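Local coordinates for Lmo1340 protein (Listeria monocytogenes, PDB 4NLM) that is of unknown function but is a probable surface lipoprotein built around a YqgU-like six-bladed beta-propeller domain, at residues L60-F71 against P83-V94. Numbering follows the deposited sequence.
Sequences LLQTKKSGVTYF and PIFNTKESISEV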
loop_
_atom_site.group_PDB
_atom_site.type_symbol
_atom_site.label_atom_id
_atom_site.label_comp_id
_atom_site.label_asym_id
_atom_site.label_seq_id
_atom_site.Cartn_x
_atom_site.Cartn_y
_atom_site.Cartn_z
ATOM N N LEU A 60 8.988 -9.704 4.919
ATOM C CA LEU A 60 8.278 -10.866 4.401
ATOM C C LEU A 60 8.731 -11.155 2.955
ATOM O O LEU A 60 8.517 -10.340 2.106
ATOM C CB LEU A 60 6.764 -10.631 4.467
ATOM C CG LEU A 60 5.885 -11.760 3.946
ATOM C CD1 LEU A 60 6.136 -13.031 4.701
ATOM C CD2 LEU A 60 4.424 -11.367 3.982
ATOM N N LEU A 61 9.366 -12.300 2.813
ATOM C CA LEU A 61 9.933 -12.764 1.540
ATOM C C LEU A 61 9.069 -13.833 0.925
ATOM O O LEU A 61 8.743 -14.820 1.559
ATOM C CB LEU A 61 11.325 -13.330 1.822
ATOM C CG LEU A 61 12.043 -13.959 0.657
ATOM C CD1 LEU A 61 12.307 -12.992 -0.498
ATOM C CD2 LEU A 61 13.340 -14.629 1.095
ATOM N N GLN A 62 8.746 -13.642 -0.351
ATOM C CA GLN A 62 7.952 -14.588 -1.148
ATOM C C GLN A 62 8.802 -15.131 -2.294
ATOM O O GLN A 62 9.335 -14.379 -3.107
ATOM C CB GLN A 62 6.728 -13.881 -1.690
ATOM C CG GLN A 62 5.771 -14.798 -2.458
ATOM C CD GLN A 62 4.649 -14.032 -3.086
ATOM O OE1 GLN A 62 4.244 -12.985 -2.579
ATOM N NE2 GLN A 62 4.090 -14.576 -4.159
ATOM N N THR A 63 8.913 -16.454 -2.318
ATOM C CA THR A 63 9.651 -17.167 -3.369
ATOM C C THR A 63 8.766 -18.328 -3.828
ATOM O O THR A 63 7.765 -18.666 -3.186
ATOM C CB THR A 63 10.971 -17.727 -2.845
ATOM O OG1 THR A 63 10.752 -18.620 -1.748
ATOM C CG2 THR A 63 11.936 -16.624 -2.418
ATOM N N LYS A 64 9.136 -18.931 -4.954
ATOM C CA LYS A 64 8.362 -20.050 -5.505
ATOM C C LYS A 64 9.278 -21.031 -6.198
ATOM O O LYS A 64 10.158 -20.646 -6.994
ATOM C CB LYS A 64 7.308 -19.557 -6.511
ATOM C CG LYS A 64 6.400 -20.664 -7.034
ATOM C CD LYS A 64 5.318 -20.140 -7.953
ATOM C CE LYS A 64 4.494 -21.284 -8.520
ATOM N NZ LYS A 64 3.542 -20.814 -9.563
ATOM N N LYS A 65 9.070 -22.307 -5.903
ATOM C CA LYS A 65 9.857 -23.371 -6.489
ATOM C C LYS A 65 9.039 -24.643 -6.568
ATOM O O LYS A 65 8.341 -25.009 -5.617
ATOM C CB LYS A 65 11.109 -23.619 -5.660
ATOM C CG LYS A 65 11.965 -24.756 -6.191
ATOM C CD LYS A 65 13.191 -24.959 -5.329
ATOM C CE LYS A 65 13.994 -26.180 -5.735
ATOM N NZ LYS A 65 15.141 -26.403 -4.810
ATOM N N SER A 66 9.121 -25.313 -7.712
ATOM C CA SER A 66 8.397 -26.549 -7.911
ATOM C C SER A 66 6.911 -26.413 -7.595
ATOM O O SER A 66 6.304 -27.327 -7.043
ATOM C CB SER A 66 9.040 -27.653 -7.085
ATOM O OG SER A 66 10.289 -27.976 -7.642
ATOM N N GLY A 67 6.330 -25.275 -7.955
ATOM C CA GLY A 67 4.903 -25.038 -7.755
ATOM C C GLY A 67 4.479 -24.646 -6.370
ATOM O O GLY A 67 3.307 -24.421 -6.136
ATOM N N VAL A 68 5.438 -24.555 -5.465
ATOM C CA VAL A 68 5.120 -24.195 -4.117
ATOM C C VAL A 68 5.602 -22.770 -3.827
ATOM O O VAL A 68 6.766 -22.450 -4.086
ATOM C CB VAL A 68 5.807 -25.145 -3.125
ATOM C CG1 VAL A 68 5.448 -24.753 -1.704
ATOM C CG2 VAL A 68 5.377 -26.589 -3.369
ATOM N N THR A 69 4.699 -21.914 -3.345
ATOM C CA THR A 69 5.070 -20.576 -2.925
ATOM C C THR A 69 5.404 -20.649 -1.456
ATOM O O THR A 69 4.619 -21.177 -0.647
ATOM C CB THR A 69 3.948 -19.568 -3.180
ATOM O OG1 THR A 69 3.705 -19.439 -4.578
ATOM C CG2 THR A 69 4.310 -18.211 -2.637
ATOM N N TYR A 70 6.552 -20.076 -1.119
ATOM C CA TYR A 70 7.036 -20.007 0.238
ATOM C C TYR A 70 7.044 -18.584 0.767
ATOM O O TYR A 70 7.479 -17.662 0.090
ATOM C CB TYR A 70 8.462 -20.574 0.351
ATOM C CG TYR A 70 8.559 -22.028 -0.028
ATOM C CD1 TYR A 70 8.809 -22.412 -1.333
ATOM C CD2 TYR A 70 8.404 -23.018 0.915
ATOM C CE1 TYR A 70 8.896 -23.740 -1.690
ATOM C CE2 TYR A 70 8.470 -24.362 0.557
ATOM C CZ TYR A 70 8.730 -24.710 -0.743
ATOM O OH TYR A 70 8.789 -26.046 -1.097
ATOM N N PHE A 71 6.573 -18.422 2.002
ATOM C CA PHE A 71 6.626 -17.152 2.727
ATOM C C PHE A 71 7.561 -17.333 3.906
ATOM O O PHE A 71 7.411 -18.262 4.690
ATOM C CB PHE A 71 5.227 -16.710 3.180
ATOM C CG PHE A 71 4.345 -16.373 2.032
ATOM C CD1 PHE A 71 4.427 -15.141 1.441
ATOM C CD2 PHE A 71 3.448 -17.289 1.528
ATOM C CE1 PHE A 71 3.647 -14.809 0.378
ATOM C CE2 PHE A 71 2.659 -16.968 0.439
ATOM C CZ PHE A 71 2.760 -15.732 -0.141
ATOM N N PRO A 83 10.703 -19.939 8.192
ATOM C CA PRO A 83 9.527 -20.297 7.408
ATOM C C PRO A 83 8.247 -19.904 8.105
ATOM O O PRO A 83 8.132 -20.133 9.291
ATOM C CB PRO A 83 9.617 -21.817 7.301
ATOM C CG PRO A 83 10.358 -22.232 8.519
ATOM C CD PRO A 83 11.300 -21.107 8.859
ATOM N N ILE A 84 7.306 -19.321 7.375
ATOM C CA ILE A 84 6.013 -18.976 7.900
ATOM C C ILE A 84 4.907 -19.881 7.360
ATOM O O ILE A 84 4.204 -20.531 8.104
ATOM C CB ILE A 84 5.662 -17.504 7.591
ATOM C CG1 ILE A 84 6.737 -16.569 8.176
ATOM C CG2 ILE A 84 4.297 -17.153 8.183
ATOM C CD1 ILE A 84 6.711 -15.178 7.592
ATOM N N PHE A 85 4.775 -19.961 6.040
ATOM C CA PHE A 85 3.664 -20.663 5.377
ATOM C C PHE A 85 4.048 -20.985 3.962
ATOM O O PHE A 85 4.845 -20.270 3.352
ATOM C CB PHE A 85 2.397 -19.716 5.380
ATOM C CG PHE A 85 1.146 -20.288 4.811
ATOM C CD1 PHE A 85 0.250 -20.928 5.637
ATOM C CD2 PHE A 85 0.804 -20.099 3.482
ATOM C CE1 PHE A 85 -0.948 -21.438 5.136
ATOM C CE2 PHE A 85 -0.385 -20.600 2.970
ATOM C CZ PHE A 85 -1.257 -21.277 3.803
ATOM N N ASN A 86 3.473 -22.043 3.428
ATOM C CA ASN A 86 3.669 -22.347 2.024
ATOM C C ASN A 86 2.360 -22.869 1.421
ATOM O O ASN A 86 1.493 -23.377 2.141
ATOM C CB ASN A 86 4.845 -23.309 1.812
ATOM C CG ASN A 86 4.586 -24.693 2.359
ATOM O OD1 ASN A 86 3.848 -25.499 1.764
ATOM N ND2 ASN A 86 5.252 -25.013 3.436
ATOM N N THR A 87 2.235 -22.769 0.091
ATOM C CA THR A 87 1.023 -23.193 -0.584
ATOM C C THR A 87 1.268 -23.460 -2.044
ATOM O O THR A 87 2.154 -22.862 -2.661
ATOM C CB THR A 87 -0.098 -22.134 -0.467
ATOM O OG1 THR A 87 -1.297 -22.613 -1.073
ATOM C CG2 THR A 87 0.281 -20.814 -1.084
ATOM N N LYS A 88 0.470 -24.367 -2.610
ATOM C CA LYS A 88 0.500 -24.616 -4.053
ATOM C C LYS A 88 -0.571 -23.804 -4.783
ATOM O O LYS A 88 -0.657 -23.840 -6.010
ATOM C CB LYS A 88 0.306 -26.097 -4.331
ATOM C CG LYS A 88 1.486 -26.915 -3.848
ATOM C CD LYS A 88 1.389 -28.363 -4.266
ATOM C CE LYS A 88 2.725 -29.071 -4.113
ATOM N NZ LYS A 88 3.725 -28.610 -5.120
ATOM N N GLU A 89 -1.408 -23.092 -4.036
ATOM C CA GLU A 89 -2.454 -22.272 -4.647
ATOM C C GLU A 89 -1.855 -21.078 -5.407
ATOM O O GLU A 89 -0.755 -20.641 -5.097
ATOM C CB GLU A 89 -3.453 -21.810 -3.592
ATOM C CG GLU A 89 -4.165 -22.959 -2.908
ATOM C CD GLU A 89 -5.350 -22.570 -2.035
ATOM O OE1 GLU A 89 -5.838 -21.425 -2.114
ATOM O OE2 GLU A 89 -5.838 -23.464 -1.298
ATOM N N SER A 90 -2.615 -20.555 -6.365
ATOM C CA SER A 90 -2.222 -19.385 -7.149
ATOM C C SER A 90 -2.371 -18.143 -6.278
ATOM O O SER A 90 -3.426 -17.921 -5.692
ATOM C CB SER A 90 -3.109 -19.288 -8.387
ATOM O OG SER A 90 -2.823 -18.124 -9.129
ATOM N N ILE A 91 -1.318 -17.340 -6.163
ATOM C CA ILE A 91 -1.357 -16.184 -5.270
ATOM C C ILE A 91 -1.976 -15.002 -5.968
ATOM O O ILE A 91 -1.508 -14.607 -7.042
ATOM C CB ILE A 91 0.081 -15.769 -4.825
ATOM C CG1 ILE A 91 0.910 -16.967 -4.310
ATOM C CG2 ILE A 91 0.024 -14.677 -3.786
ATOM C CD1 ILE A 91 0.311 -17.684 -3.128
ATOM N N SER A 92 -3.007 -14.436 -5.380
ATOM C CA SER A 92 -3.653 -13.264 -5.923
ATOM C C SER A 92 -3.258 -12.000 -5.152
ATOM O O SER A 92 -2.981 -10.975 -5.763
ATOM C CB SER A 92 -5.156 -13.458 -5.855
ATOM O OG SER A 92 -5.514 -14.692 -6.471
ATOM N N GLU A 93 -3.285 -12.062 -3.817
ATOM C CA GLU A 93 -2.881 -10.924 -2.993
ATOM C C GLU A 93 -2.298 -11.409 -1.674
ATOM O O GLU A 93 -2.769 -12.400 -1.121
ATOM C CB GLU A 93 -4.085 -10.011 -2.682
ATOM C CG GLU A 93 -3.847 -8.854 -1.687
ATOM C CD GLU A 93 -3.035 -7.699 -2.270
ATOM O OE1 GLU A 93 -2.507 -7.822 -3.398
ATOM O OE2 GLU A 93 -2.908 -6.653 -1.586
ATOM N N VAL A 94 -1.292 -10.683 -1.186
ATOM C CA VAL A 94 -0.711 -10.911 0.143
ATOM C C VAL A 94 -0.571 -9.570 0.802
ATOM O O VAL A 94 0.012 -8.669 0.210
ATOM C CB VAL A 94 0.675 -11.566 0.086
ATOM C CG1 VAL A 94 1.169 -11.913 1.467
ATOM C CG2 VAL A 94 0.697 -12.792 -0.829
HETATM O O HOH W 1 4.041 -28.916 -7.923
HETATM O O HOH W 2 6.102 -30.218 -6.429
HETATM O O HOH W 3 1.285 -24.913 -7.765
HETATM O O HOH W 4 1.896 -21.280 -5.364
#
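Thr69 and Thr87 face each other as an antiparallel hydrogen-bonded pair, Thr69 N giving to Thr87 O at 2.8 Å and Thr87 N returning a bond to Thr69 O. Two residues on, Phe71 N bonds to Phe85 O at 2.9 Å. Phe71 O then takes Ile84 N and, weakly, Phe85 N, a classic beta bulge in strand 81-87, an edge strand of the four-stranded sheet.

Beyond Thr87 the chain leaves the sheet through an ST turn, Glu89 N bonding to Thr87 OG1, and strand 90-94 starts the next sheet, packed over the first. Ile91 and Thr69 reach toward each other tip to tip, with Ile91 CG1 3.7 Å from Thr69 OG1. The Phe71 ring, its CG anti to the carbonyl carbon (chi1 -66°), puts CZ 3.7 Å from Val94 CG2, while Ile91 CD1 comes in at the ring edge. Leu60 forks: CD1 meets Ile84 CD1 at 3.6 Å, and CD2 turns to Val94 CG1. Ile103 of the second sheet also touches Leu60 and Val94. On the other face of the first sheet, Asn86 CB lies 3.7 Å from Tyr70 CD2, and Val68 CG1 sits over one face of that ring, toward its rim.

Waters fill in the polar links. One bridges the sheets where the chain crosses between them, accepting from Thr69 OG1 and donating to Thr87 O and Glu89 O; two others join Lys88 NZ, brought round by a bend at chi4 (-70°), to Ser66 O in the type I' turn. Backbone bonds thus fix the register of the edge strand, whereas side-chain packing and a bridging water, not strand pairing, hold the next sheet against it, consistent with neighbouring blades of a beta propeller.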